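Cell division control protein Cdc48 (Mycobacterium smegmatis, PDB 5E7P) is a two-module AAA-family protein that carries ADP in both of its nucleotide sites and probably works as an ATPase, binding and hydrolysing ATP. Local coordinates at residues Leu130-Leu135 / Ile171-Glu176; Gly265-Gly270 / Ala375-Pro380; Asp303-Ser308 / Thr346-Glu351; Glu569-Ala574 / Ala608-Glu613. All coordinates share one frame; numbering follows the deposited sequence.

How the interactions relate
Interaction 1 belongs to the N-terminal part of the chain, interactions 2 and 3 to the first ATPase module, and interaction 4 to the second. Interaction 1 touches none of the others, but its Met132 side chain comes within about 4 Å of a bound ADP; Leu267 of interaction 2 is about 11 Å from a bound ADP. Interaction 3 is nested inside the loop of chain closed by interaction 2; their centres are about 17 Å apart, and Arg376 NH1 makes a probable hydrogen bond to Thr346 OG1 at 2.8 Å. Interaction 2 also meets interaction 4, about 15 Å between centres, through the salt bridge Arg378 NH1 to Glu569 OE2 at 3.0 Å, which joins the two modules.

Interaction 1 of 4, residues Leu130-Leu135 / Ile171-Glu176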
loop_
_atom_site.group_PDB
_atom_site.type_symbol
_atom_site.label_atom_id
_atom_site.label_comp_id
_atom_site.label_asym_id
_atom_site.label_seq_id
_atom_site.Cartn_x
_atom_site.Cartn_y
_atom_site.Cartn_z
ATOM N N LEU A 130 19.974 -3.949 -2.270
ATOM C CA LEU A 130 19.730 -2.553 -2.622
ATOM C C LEU A 130 18.261 -2.185 -2.453
ATOM O O LEU A 130 17.932 -1.145 -1.879
ATOM C CB LEU A 130 20.156 -2.271 -4.066
ATOM C CG LEU A 130 21.648 -2.134 -4.374
ATOM C CD1 LEU A 130 21.867 -1.923 -5.866
ATOM C CD2 LEU A 130 22.264 -0.997 -3.573
ATOM N N ARG A 131 17.381 -3.043 -2.958
ATOM C CA ARG A 131 15.947 -2.801 -2.893
ATOM C C ARG A 131 15.450 -2.823 -1.451
ATOM O O ARG A 131 14.616 -2.009 -1.059
ATOM C CB ARG A 131 15.198 -3.834 -3.732
ATOM C CG ARG A 131 13.692 -3.688 -3.708
ATOM C CD ARG A 131 13.053 -4.687 -4.654
ATOM N NE ARG A 131 13.512 -6.052 -4.402
ATOM C CZ ARG A 131 13.471 -7.030 -5.301
ATOM N NH1 ARG A 131 13.000 -6.794 -6.520
ATOM N NH2 ARG A 131 13.909 -8.242 -4.988
ATOM N N MET A 132 15.975 -3.756 -0.667
ATOM C CA MET A 132 15.630 -3.852 0.745
ATOM C C MET A 132 16.039 -2.592 1.510
ATOM O O MET A 132 15.280 -2.075 2.331
ATOM C CB MET A 132 16.302 -5.074 1.370
ATOM C CG MET A 132 16.015 -5.254 2.853
ATOM S SD MET A 132 16.989 -6.585 3.579
ATOM C CE MET A 132 16.525 -7.956 2.523
ATOM N N ALA A 133 17.242 -2.105 1.231
ATOM C CA ALA A 133 17.793 -0.958 1.942
ATOM C C ALA A 133 17.115 0.355 1.555
ATOM O O ALA A 133 17.076 1.296 2.347
ATOM C CB ALA A 133 19.298 -0.870 1.708
ATOM N N LEU A 134 16.586 0.417 0.337
ATOM C CA LEU A 134 15.987 1.649 -0.170
ATOM C C LEU A 134 14.474 1.548 -0.307
ATOM O O LEU A 134 13.843 2.405 -0.925
ATOM C CB LEU A 134 16.601 2.024 -1.520
ATOM C CG LEU A 134 18.086 2.390 -1.508
ATOM C CD1 LEU A 134 18.597 2.602 -2.925
ATOM C CD2 LEU A 134 18.323 3.627 -0.657
ATOM N N LEU A 135 13.898 0.500 0.274
ATOM C CA LEU A 135 12.467 0.245 0.154
ATOM C C LEU A 135 11.633 1.424 0.653
ATOM O O LEU A 135 11.792 1.872 1.789
ATOM C CB LEU A 135 12.092 -1.028 0.915
ATOM C CG LEU A 135 10.725 -1.646 0.610
ATOM C CD1 LEU A 135 10.631 -2.052 -0.857
ATOM C CD2 LEU A 135 10.472 -2.845 1.515
ATOM N N ILE A 171 21.239 -5.683 8.994
ATOM C CA ILE A 171 22.017 -4.697 8.255
ATOM C C ILE A 171 23.292 -5.327 7.698
ATOM O O ILE A 171 24.226 -5.633 8.441
ATOM C CB ILE A 171 22.364 -3.471 9.122
ATOM C CG1 ILE A 171 21.082 -2.772 9.582
ATOM C CG2 ILE A 171 23.246 -2.507 8.351
ATOM C CD1 ILE A 171 21.323 -1.507 10.373
ATOM N N THR A 172 23.315 -5.523 6.384
ATOM C CA THR A 172 24.448 -6.146 5.711
ATOM C C THR A 172 25.255 -5.115 4.930
ATOM O O THR A 172 26.486 -5.133 4.937
ATOM C CB THR A 172 23.975 -7.250 4.750
ATOM O OG1 THR A 172 23.244 -8.238 5.485
ATOM C CG2 THR A 172 25.164 -7.909 4.057
ATOM N N TRP A 173 24.546 -4.212 4.261
ATOM C CA TRP A 173 25.171 -3.167 3.460
ATOM C C TRP A 173 25.905 -2.143 4.324
ATOM O O TRP A 173 25.740 -2.108 5.544
ATOM C CB TRP A 173 24.116 -2.464 2.608
ATOM C CG TRP A 173 22.988 -1.902 3.415
ATOM C CD1 TRP A 173 22.863 -0.620 3.865
ATOM C CD2 TRP A 173 21.828 -2.604 3.876
ATOM N NE1 TRP A 173 21.695 -0.479 4.573
ATOM C CE2 TRP A 173 21.041 -1.683 4.596
ATOM C CE3 TRP A 173 21.377 -3.923 3.752
ATOM C CZ2 TRP A 173 19.828 -2.036 5.185
ATOM C CZ3 TRP A 173 20.175 -4.272 4.337
ATOM C CH2 TRP A 173 19.414 -3.333 5.044
ATOM N N THR A 174 26.710 -1.306 3.679
ATOM C CA THR A 174 27.476 -0.284 4.382
ATOM C C THR A 174 26.926 1.107 4.094
ATOM O O THR A 174 25.947 1.257 3.363
ATOM C CB THR A 174 28.965 -0.333 3.997
ATOM O OG1 THR A 174 29.100 -0.175 2.579
ATOM C CG2 THR A 174 29.577 -1.662 4.413
ATOM N N SER A 175 27.561 2.122 4.671
ATOM C CA SER A 175 27.112 3.499 4.506
ATOM C C SER A 175 27.861 4.213 3.385
ATOM O O SER A 175 28.676 5.100 3.638
ATOM C CB SER A 175 27.278 4.276 5.813
ATOM O OG SER A 175 28.640 4.343 6.199
ATOM N N GLU A 176 27.580 3.826 2.147
ATOM C CA GLU A 176 28.206 4.465 0.996
ATOM C C GLU A 176 27.189 5.269 0.194
ATOM O O GLU A 176 26.109 4.778 -0.131
ATOM C CB GLU A 176 28.882 3.427 0.098
ATOM C CG GLU A 176 29.563 4.026 -1.122
ATOM C CD GLU A 176 30.191 2.976 -2.015
ATOM O OE1 GLU A 176 30.379 1.833 -1.547
ATOM O OE2 GLU A 176 30.492 3.295 -3.186
#
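Ala133 sets its methyl squarely over one face of the Trp173 indole, a CH-pi contact, while Met132 adds a Met-aromatic contact beside the same ring. The Ala133 CB atom lies 3.7 Å from the centroid of the five-membered ring of Trp173 and 20° off its normal, and its nearest ring atom is Trp173 CE2 at 3.5 Å. Met132 comes in obliquely: SD is 4.0 Å from Trp173 CZ3, at the six-membered end of the indole, and the two side chains run roughly at right angles. With CG between the backbone N and the carbonyl carbon (chi1 56°), the indole of Trp173 is turned toward the helix. On the opposite face, Ile171 CA stands 4.3 Å above the indole plane, toward the rim, which sandwiches the ring between its own loop and the helix. The contact thus ties the last turn of helix 127-133 to the loop leading into strand 177-184, a member of the mixed sheet 144-146, 177-184, 112-116 and 196-199. Arg435 on helix 427-448 also touches Trp173, and Met132 lies beside a bound ADP. The indole N-H is not left without a partner: Trp173 NE1 makes a weak hydrogen bond to Leu147 O.

Interaction 2 of 4, residues Gly265-Gly270 / Ala375-Pro380; sequences GVLVSG and ARLRAP
Arg378 packs against Leu267 with its hydrocarbon part, although its charged end is committed to a different ATPase module. The setting is the P-loop NTPase core: strand 265-269 runs straight into the phosphate-binding loop that holds ADP, and the loop 375-380 passes beside it on the way to strand 385-388. Leu267 CD2 does most of the touching, with Arg378 CG at 3.8 Å and Arg378 CD at 4.0 Å. The same methyl meets Leu377 CD2 at 4.0 Å, and Leu267 CD1 lies 4.2 Å from Leu377 CD2, the two leucines being set about perpendicular. Leu267 holds CG anti to its backbone N (chi1 -179°), and its two methyls reach the loop as a fork. The loop presents neighbouring residues to them through an inverse gamma turn centred on Arg378, closed by a weak bond from Ala379 N to Leu377 O. Beyond CD the arginine chain bends (chi3 -92°) and carries the guanidinium away from the leucines. There, Arg378 NH1 forms a salt bridge with Glu569 of the second module, and NH2 bonds to Val373 O. At the far end of the strand segment, Gly270 O accepts a hydrogen bond from Lys276 NZ, a lysine of the ADP site.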
loop_
_atom_site.group_PDB
_atom_site.type_symbol
_atom_site.label_atom_id
_atom_site.label_comp_id
_atom_site.label_asym_id
_atom_site.label_seq_id
_atom_site.Cartn_x
_atom_site.Cartn_y
_atom_site.Cartn_z
ATOM N N GLY A 265 -1.841 -23.999 -9.451
ATOM C CA GLY A 265 -1.285 -22.690 -9.735
ATOM C C GLY A 265 -1.923 -21.672 -8.813
ATOM O O GLY A 265 -3.149 -21.565 -8.752
ATOM N N VAL A 266 -1.099 -20.929 -8.081
ATOM C CA VAL A 266 -1.614 -20.008 -7.073
ATOM C C VAL A 266 -1.061 -18.596 -7.227
ATOM O O VAL A 266 0.150 -18.407 -7.336
ATOM C CB VAL A 266 -1.293 -20.503 -5.642
ATOM C CG1 VAL A 266 -1.938 -19.592 -4.604
ATOM C CG2 VAL A 266 -1.750 -21.939 -5.454
ATOM N N LEU A 267 -1.953 -17.610 -7.232
ATOM C CA LEU A 267 -1.548 -16.207 -7.189
ATOM C C LEU A 267 -1.804 -15.617 -5.803
ATOM O O LEU A 267 -2.949 -15.483 -5.372
ATOM C CB LEU A 267 -2.284 -15.387 -8.250
ATOM C CG LEU A 267 -1.908 -13.899 -8.297
ATOM C CD1 LEU A 267 -0.418 -13.711 -8.591
ATOM C CD2 LEU A 267 -2.760 -13.142 -9.306
ATOM N N VAL A 268 -0.728 -15.273 -5.105
ATOM C CA VAL A 268 -0.834 -14.703 -3.772
ATOM C C VAL A 268 -0.739 -13.182 -3.837
ATOM O O VAL A 268 0.200 -12.636 -4.423
ATOM C CB VAL A 268 0.273 -15.235 -2.849
ATOM C CG1 VAL A 268 0.191 -14.566 -1.484
ATOM C CG2 VAL A 268 0.178 -16.748 -2.720
ATOM N N SER A 269 -1.714 -12.504 -3.238
ATOM C CA SER A 269 -1.739 -11.045 -3.230
ATOM C C SER A 269 -1.919 -10.461 -1.829
ATOM O O SER A 269 -2.041 -11.192 -0.850
ATOM C CB SER A 269 -2.818 -10.516 -4.175
ATOM O OG SER A 269 -4.087 -11.059 -3.865
ATOM N N GLY A 270 -1.923 -9.136 -1.747
ATOM C CA GLY A 270 -1.965 -8.446 -0.472
ATOM C C GLY A 270 -0.995 -7.279 -0.466
ATOM O O GLY A 270 -0.153 -7.170 -1.357
ATOM N N ALA A 375 -3.959 -10.905 -17.449
ATOM C CA ALA A 375 -5.215 -11.610 -17.201
ATOM C C ALA A 375 -5.115 -13.105 -17.485
ATOM O O ALA A 375 -5.796 -13.913 -16.852
ATOM C CB ALA A 375 -6.339 -10.997 -18.016
ATOM N N ARG A 376 -4.255 -13.464 -18.432
ATOM C CA ARG A 376 -4.111 -14.850 -18.859
ATOM C C ARG A 376 -3.389 -15.711 -17.825
ATOM O O ARG A 376 -3.341 -16.933 -17.959
ATOM C CB ARG A 376 -3.399 -14.914 -20.212
ATOM C CG ARG A 376 -4.161 -14.215 -21.331
ATOM C CD ARG A 376 -3.316 -14.051 -22.581
ATOM N NE ARG A 376 -2.187 -13.154 -22.366
ATOM C CZ ARG A 376 -1.243 -12.908 -23.270
ATOM N NH1 ARG A 376 -1.282 -13.498 -24.461
ATOM N NH2 ARG A 376 -0.251 -12.077 -22.977
ATOM N N LEU A 377 -2.829 -15.075 -16.797
ATOM C CA LEU A 377 -2.204 -15.801 -15.695
ATOM C C LEU A 377 -3.267 -16.232 -14.695
ATOM O O LEU A 377 -3.184 -17.307 -14.104
ATOM C CB LEU A 377 -1.138 -14.946 -14.999
ATOM C CG LEU A 377 -0.462 -15.549 -13.760
ATOM C CD1 LEU A 377 1.037 -15.283 -13.758
ATOM C CD2 LEU A 377 -1.090 -15.009 -12.482
ATOM N N ARG A 378 -4.266 -15.378 -14.516
ATOM C CA ARG A 378 -5.385 -15.673 -13.635
ATOM C C ARG A 378 -6.419 -16.483 -14.408
ATOM O O ARG A 378 -7.541 -16.037 -14.643
ATOM C CB ARG A 378 -5.978 -14.371 -13.100
ATOM C CG ARG A 378 -4.934 -13.462 -12.461
ATOM C CD ARG A 378 -5.513 -12.108 -12.074
ATOM N NE ARG A 378 -5.360 -11.101 -13.121
ATOM C CZ ARG A 378 -6.293 -10.213 -13.453
ATOM N NH1 ARG A 378 -7.463 -10.206 -12.831
ATOM N NH2 ARG A 378 -6.058 -9.333 -14.415
ATOM N N ALA A 379 -6.012 -17.680 -14.806
ATOM C CA ALA A 379 -6.827 -18.554 -15.633
ATOM C C ALA A 379 -6.607 -19.990 -15.171
ATOM O O ALA A 379 -5.568 -20.293 -14.583
ATOM C CB ALA A 379 -6.439 -18.392 -17.098
ATOM N N PRO A 380 -7.585 -20.878 -15.426
ATOM C CA PRO A 380 -7.499 -22.281 -14.999
ATOM C C PRO A 380 -6.225 -22.995 -15.445
ATOM O O PRO A 380 -5.787 -23.922 -14.764
ATOM C CB PRO A 380 -8.713 -22.920 -15.676
ATOM C CG PRO A 380 -9.696 -21.817 -15.783
ATOM C CD PRO A 380 -8.889 -20.576 -16.045
#

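Interaction 3 of 4, residues Asp303-Ser308 / Thr346-Glu351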
loop_
_atom_site.group_PDB
_atom_site.type_symbol
_atom_site.label_atom_id
_atom_site.label_comp_id
_atom_site.label_asym_id
_atom_site.label_seq_id
_atom_site.Cartn_x
_atom_site.Cartn_y
_atom_site.Cartn_z
ATOM N N ASP A 303 14.217 -10.834 -25.280
ATOM C CA ASP A 303 14.587 -12.184 -25.700
ATOM C C ASP A 303 15.332 -12.939 -24.600
ATOM O O ASP A 303 15.204 -14.155 -24.475
ATOM C CB ASP A 303 15.426 -12.137 -26.981
ATOM C CG ASP A 303 14.681 -11.503 -28.145
ATOM O OD1 ASP A 303 13.508 -11.863 -28.372
ATOM O OD2 ASP A 303 15.264 -10.634 -28.828
ATOM N N GLU A 304 16.112 -12.211 -23.808
ATOM C CA GLU A 304 16.800 -12.798 -22.665
ATOM C C GLU A 304 15.797 -13.095 -21.560
ATOM O O GLU A 304 16.008 -13.978 -20.730
ATOM C CB GLU A 304 17.888 -11.855 -22.151
ATOM C CG GLU A 304 19.287 -12.209 -22.625
ATOM C CD GLU A 304 19.802 -13.495 -22.005
ATOM O OE1 GLU A 304 20.427 -14.300 -22.729
ATOM O OE2 GLU A 304 19.585 -13.695 -20.789
ATOM N N ARG A 305 14.701 -12.345 -21.563
ATOM C CA ARG A 305 13.630 -12.535 -20.596
ATOM C C ARG A 305 12.952 -13.883 -20.820
ATOM O O ARG A 305 12.697 -14.627 -19.873
ATOM C CB ARG A 305 12.616 -11.392 -20.706
ATOM C CG ARG A 305 11.422 -11.523 -19.784
ATOM C CD ARG A 305 10.958 -10.168 -19.272
ATOM N NE ARG A 305 10.162 -9.412 -20.232
ATOM C CZ ARG A 305 10.565 -8.290 -20.818
ATOM N NH1 ARG A 305 11.765 -7.789 -20.552
ATOM N NH2 ARG A 305 9.768 -7.668 -21.672
ATOM N N LEU A 306 12.676 -14.198 -22.081
ATOM C CA LEU A 306 12.022 -15.453 -22.430
ATOM C C LEU A 306 12.899 -16.656 -22.098
ATOM O O LEU A 306 12.407 -17.676 -21.611
ATOM C CB LEU A 306 11.657 -15.467 -23.913
ATOM C CG LEU A 306 10.975 -16.736 -24.426
ATOM C CD1 LEU A 306 9.679 -16.994 -23.673
ATOM C CD2 LEU A 306 10.724 -16.632 -25.923
ATOM N N ARG A 307 14.197 -16.529 -22.363
ATOM C CA ARG A 307 15.146 -17.607 -22.102
ATOM C C ARG A 307 15.241 -17.912 -20.612
ATOM O O ARG A 307 15.362 -19.070 -20.211
ATOM C CB ARG A 307 16.534 -17.254 -22.644
ATOM C CG ARG A 307 17.585 -18.322 -22.375
ATOM C CD ARG A 307 18.942 -17.701 -22.099
ATOM N NE ARG A 307 18.836 -16.556 -21.196
ATOM C CZ ARG A 307 18.732 -16.647 -19.873
ATOM N NH1 ARG A 307 18.639 -15.545 -19.139
ATOM N NH2 ARG A 307 18.718 -17.834 -19.282
ATOM N N SER A 308 15.190 -16.864 -19.797
ATOM C CA SER A 308 15.276 -17.011 -18.349
ATOM C C SER A 308 14.090 -17.805 -17.794
ATOM O O SER A 308 14.265 -18.696 -16.962
ATOM C CB SER A 308 15.363 -15.636 -17.682
ATOM O OG SER A 308 15.704 -15.756 -16.314
ATOM N N THR A 346 2.981 -13.916 -24.334
ATOM C CA THR A 346 2.313 -15.114 -24.831
ATOM C C THR A 346 3.214 -16.340 -24.716
ATOM O O THR A 346 2.770 -17.409 -24.290
ATOM C CB THR A 346 1.845 -14.945 -26.288
ATOM O OG1 THR A 346 0.764 -14.007 -26.333
ATOM C CG2 THR A 346 1.369 -16.278 -26.859
ATOM N N LEU A 347 4.483 -16.175 -25.077
ATOM C CA LEU A 347 5.447 -17.268 -24.994
ATOM C C LEU A 347 5.838 -17.581 -23.551
ATOM O O LEU A 347 6.053 -18.743 -23.193
ATOM C CB LEU A 347 6.691 -16.958 -25.828
ATOM C CG LEU A 347 6.462 -16.894 -27.341
ATOM C CD1 LEU A 347 7.764 -16.644 -28.074
ATOM C CD2 LEU A 347 5.808 -18.171 -27.835
ATOM N N ILE A 348 5.933 -16.541 -22.728
ATOM C CA ILE A 348 6.236 -16.726 -21.315
ATOM C C ILE A 348 5.117 -17.513 -20.636
ATOM O O ILE A 348 5.377 -18.432 -19.856
ATOM C CB ILE A 348 6.453 -15.382 -20.596
ATOM C CG1 ILE A 348 7.686 -14.679 -21.161
ATOM C CG2 ILE A 348 6.621 -15.595 -19.102
ATOM C CD1 ILE A 348 7.963 -13.335 -20.531
ATOM N N LEU A 349 3.875 -17.159 -20.954
ATOM C CA LEU A 349 2.707 -17.856 -20.419
ATOM C C LEU A 349 2.652 -19.313 -20.879
ATOM O O LEU A 349 2.204 -20.192 -20.144
ATOM C CB LEU A 349 1.420 -17.124 -20.809
ATOM C CG LEU A 349 1.148 -15.807 -20.070
ATOM C CD1 LEU A 349 0.211 -14.917 -20.865
ATOM C CD2 LEU A 349 0.574 -16.066 -18.689
ATOM N N ALA A 350 3.117 -19.564 -22.099
ATOM C CA ALA A 350 3.144 -20.916 -22.643
ATOM C C ALA A 350 4.109 -21.800 -21.866
ATOM O O ALA A 350 3.852 -22.986 -21.676
ATOM C CB ALA A 350 3.514 -20.891 -24.116
ATOM N N GLU A 351 5.220 -21.217 -21.420
ATOM C CA GLU A 351 6.189 -21.938 -20.600
ATOM C C GLU A 351 5.625 -22.265 -19.217
ATOM O O GLU A 351 5.765 -23.390 -18.735
ATOM C CB GLU A 351 7.493 -21.147 -20.469
ATOM C CG GLU A 351 8.380 -21.214 -21.699
ATOM C CD GLU A 351 8.817 -22.635 -22.027
ATOM O OE1 GLU A 351 9.313 -23.337 -21.120
ATOM O OE2 GLU A 351 8.660 -23.053 -23.194
#
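Leu306 reaches across from its helix to Leu347 and Ile348 of the neighbouring one. Its CB starts off alongside the partner helix; with CG anti to the backbone N (chi1 179°), the branch point swings over and CG divides the contact between two methyls. CD1 drops against the backbone of the second helix, 3.7 Å from Leu347 CB and 3.9 Å from Ile348 N, and Ile348 CG1, projecting from the same side of that helix, lies 4.0 Å from Leu306 CD1. CD2 meets Leu347 CD1 at 3.7 Å and also lies near Leu347 CB, so the two methyls straddle that CB. The preceding residue, Arg305, lends its aliphatic chain, CG lying 4.0 Å from Ile348 CD1. The helices are those of the alpha-beta-alpha core of the first AAA module, each joining successive parallel strands. The short segments run nearly parallel, 7° between axes that approach to 9.8 Å, as expected for helices of consecutive beta-alpha-beta crossovers on one face of a sheet. No hydrogen bond or salt bridge joins the two segments, which meet through apolar packing; Arg305 pairs with Glu342, just ahead of the second helix, and Arg307 with Glu304 in its own.

Interaction 4 of 4, residues Glu569-Ala574 / Ala608-Glu613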
loop_
_atom_site.group_PDB
_atom_site.type_symbol
_atom_site.label_atom_id
_atom_site.label_comp_id
_atom_site.label_asym_id
_atom_site.label_seq_id
_atom_site.Cartn_x
_atom_site.Cartn_y
_atom_site.Cartn_z
ATOM N N GLU A 569 -13.541 -14.273 -10.042
ATOM C CA GLU A 569 -12.189 -14.280 -9.497
ATOM C C GLU A 569 -12.133 -13.540 -8.166
ATOM O O GLU A 569 -11.632 -14.064 -7.170
ATOM C CB GLU A 569 -11.223 -13.634 -10.485
ATOM C CG GLU A 569 -9.830 -13.415 -9.938
ATOM C CD GLU A 569 -8.947 -12.641 -10.900
ATOM O OE1 GLU A 569 -9.136 -12.779 -12.127
ATOM O OE2 GLU A 569 -8.073 -11.886 -10.432
ATOM N N LEU A 570 -12.660 -12.319 -8.165
ATOM C CA LEU A 570 -12.679 -11.458 -6.988
ATOM C C LEU A 570 -13.311 -12.146 -5.778
ATOM O O LEU A 570 -12.731 -12.172 -4.693
ATOM C CB LEU A 570 -13.432 -10.166 -7.313
ATOM C CG LEU A 570 -13.827 -9.239 -6.162
ATOM C CD1 LEU A 570 -12.598 -8.686 -5.465
ATOM C CD2 LEU A 570 -14.700 -8.112 -6.683
ATOM N N PHE A 571 -14.495 -12.713 -5.977
ATOM C CA PHE A 571 -15.211 -13.369 -4.892
ATOM C C PHE A 571 -14.540 -14.662 -4.454
ATOM O O PHE A 571 -14.491 -14.961 -3.262
ATOM C CB PHE A 571 -16.675 -13.605 -5.269
ATOM C CG PHE A 571 -17.523 -12.367 -5.179
ATOM C CD1 PHE A 571 -17.611 -11.493 -6.252
ATOM C CD2 PHE A 571 -18.212 -12.065 -4.013
ATOM C CE1 PHE A 571 -18.382 -10.344 -6.165
ATOM C CE2 PHE A 571 -18.984 -10.921 -3.921
ATOM C CZ PHE A 571 -19.070 -10.059 -4.999
ATOM N N ALA A 572 -14.012 -15.416 -5.416
ATOM C CA ALA A 572 -13.294 -16.651 -5.105
ATOM C C ALA A 572 -12.052 -16.365 -4.270
ATOM O O ALA A 572 -11.698 -17.152 -3.392
ATOM C CB ALA A 572 -12.918 -17.404 -6.379
ATOM N N ARG A 573 -11.393 -15.244 -4.544
ATOM C CA ARG A 573 -10.235 -14.844 -3.750
ATOM C C ARG A 573 -10.672 -14.437 -2.345
ATOM O O ARG A 573 -9.963 -14.677 -1.370
ATOM C CB ARG A 573 -9.473 -13.690 -4.405
ATOM C CG ARG A 573 -8.103 -13.446 -3.776
ATOM C CD ARG A 573 -7.590 -12.033 -4.023
ATOM N NE ARG A 573 -7.650 -11.661 -5.431
ATOM C CZ ARG A 573 -8.475 -10.743 -5.927
ATOM N NH1 ARG A 573 -9.304 -10.092 -5.125
ATOM N NH2 ARG A 573 -8.463 -10.474 -7.227
ATOM N N ALA A 574 -11.843 -13.820 -2.253
ATOM C CA ALA A 574 -12.368 -13.372 -0.971
ATOM C C ALA A 574 -12.765 -14.565 -0.110
ATOM O O ALA A 574 -12.453 -14.614 1.080
ATOM C CB ALA A 574 -13.554 -12.438 -1.180
ATOM N N ALA A 608 -25.560 -10.962 -13.772
ATOM C CA ALA A 608 -26.053 -12.287 -13.409
ATOM C C ALA A 608 -25.004 -13.051 -12.609
ATOM O O ALA A 608 -25.326 -13.751 -11.647
ATOM C CB ALA A 608 -26.455 -13.072 -14.650
ATOM N N SER A 609 -23.745 -12.907 -13.009
ATOM C CA SER A 609 -22.644 -13.527 -12.285
ATOM C C SER A 609 -22.502 -12.881 -10.912
ATOM O O SER A 609 -22.221 -13.558 -9.923
ATOM C CB SER A 609 -21.335 -13.396 -13.066
ATOM O OG SER A 609 -20.269 -14.033 -12.384
ATOM N N LEU A 610 -22.703 -11.569 -10.863
ATOM C CA LEU A 610 -22.621 -10.826 -9.611
ATOM C C LEU A 610 -23.683 -11.297 -8.619
ATOM O O LEU A 610 -23.382 -11.572 -7.456
ATOM C CB LEU A 610 -22.762 -9.326 -9.871
ATOM C CG LEU A 610 -22.525 -8.410 -8.674
ATOM C CD1 LEU A 610 -21.188 -8.732 -8.028
ATOM C CD2 LEU A 610 -22.579 -6.950 -9.103
ATOM N N LEU A 611 -24.924 -11.400 -9.090
ATOM C CA LEU A 611 -26.027 -11.899 -8.274
ATOM C C LEU A 611 -25.721 -13.298 -7.752
ATOM O O LEU A 611 -25.992 -13.613 -6.593
ATOM C CB LEU A 611 -27.327 -11.918 -9.083
ATOM C CG LEU A 611 -27.852 -10.558 -9.547
ATOM C CD1 LEU A 611 -29.062 -10.721 -10.453
ATOM C CD2 LEU A 611 -28.193 -9.693 -8.349
ATOM N N THR A 612 -25.147 -14.128 -8.620
ATOM C CA THR A 612 -24.764 -15.486 -8.259
ATOM C C THR A 612 -23.726 -15.484 -7.144
ATOM O O THR A 612 -23.838 -16.241 -6.181
ATOM C CB THR A 612 -24.197 -16.258 -9.475
ATOM O OG1 THR A 612 -25.172 -16.284 -10.525
ATOM C CG2 THR A 612 -23.831 -17.685 -9.085
ATOM N N GLU A 613 -22.717 -14.629 -7.280
ATOM C CA GLU A 613 -21.660 -14.532 -6.279
ATOM C C GLU A 613 -22.183 -13.968 -4.959
ATOM O O GLU A 613 -21.794 -14.426 -3.883
ATOM C CB GLU A 613 -20.497 -13.685 -6.799
ATOM C CG GLU A 613 -19.787 -14.286 -8.001
ATOM C CD GLU A 613 -19.270 -15.687 -7.732
ATOM O OE1 GLU A 613 -19.805 -16.646 -8.327
ATOM O OE2 GLU A 613 -18.324 -15.828 -6.927
#
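The carbonyl O of Ala608 is gripped twice in the helix that brings Leu610 and Glu613 against Phe571: Thr612 OG1 bonds to it at 2.8 Å and Thr612 N at 3.1 Å, arriving from opposite faces of the carbonyl plane. Across the contact, Glu613 lays its CB over one face of the Phe571 ring, 3.7 Å from the centroid and 16° off the normal, a CH-pi contact displaced toward the CG side. The Glu613 chain then bends (chi2 -56°) and slides past the phenylalanine in the reverse sense, which carries OE2 back beside Phe571 CB. The carboxylate plane stands 72° from that of the ring, so the two groups do not stack. Helix 563-576 and helix 602-617 are neighbours in the P-loop NTPase core of the second AAA module, each linking consecutive strands of its parallel sheet, and Phe571 and Leu610 also touch strand 580-585, at Val582 and Leu584. Leu610 extends its CD1 to the outer end of the aromatic ring, 3.7 Å from Phe571 CE1 and 3.9 Å from Phe571 CZ, in an oblique approach. Glu613 OE2 has a long, weak ion pair with Arg575 NH2, and Ser609 OG is hydrogen-bonded to Glu564 OE2.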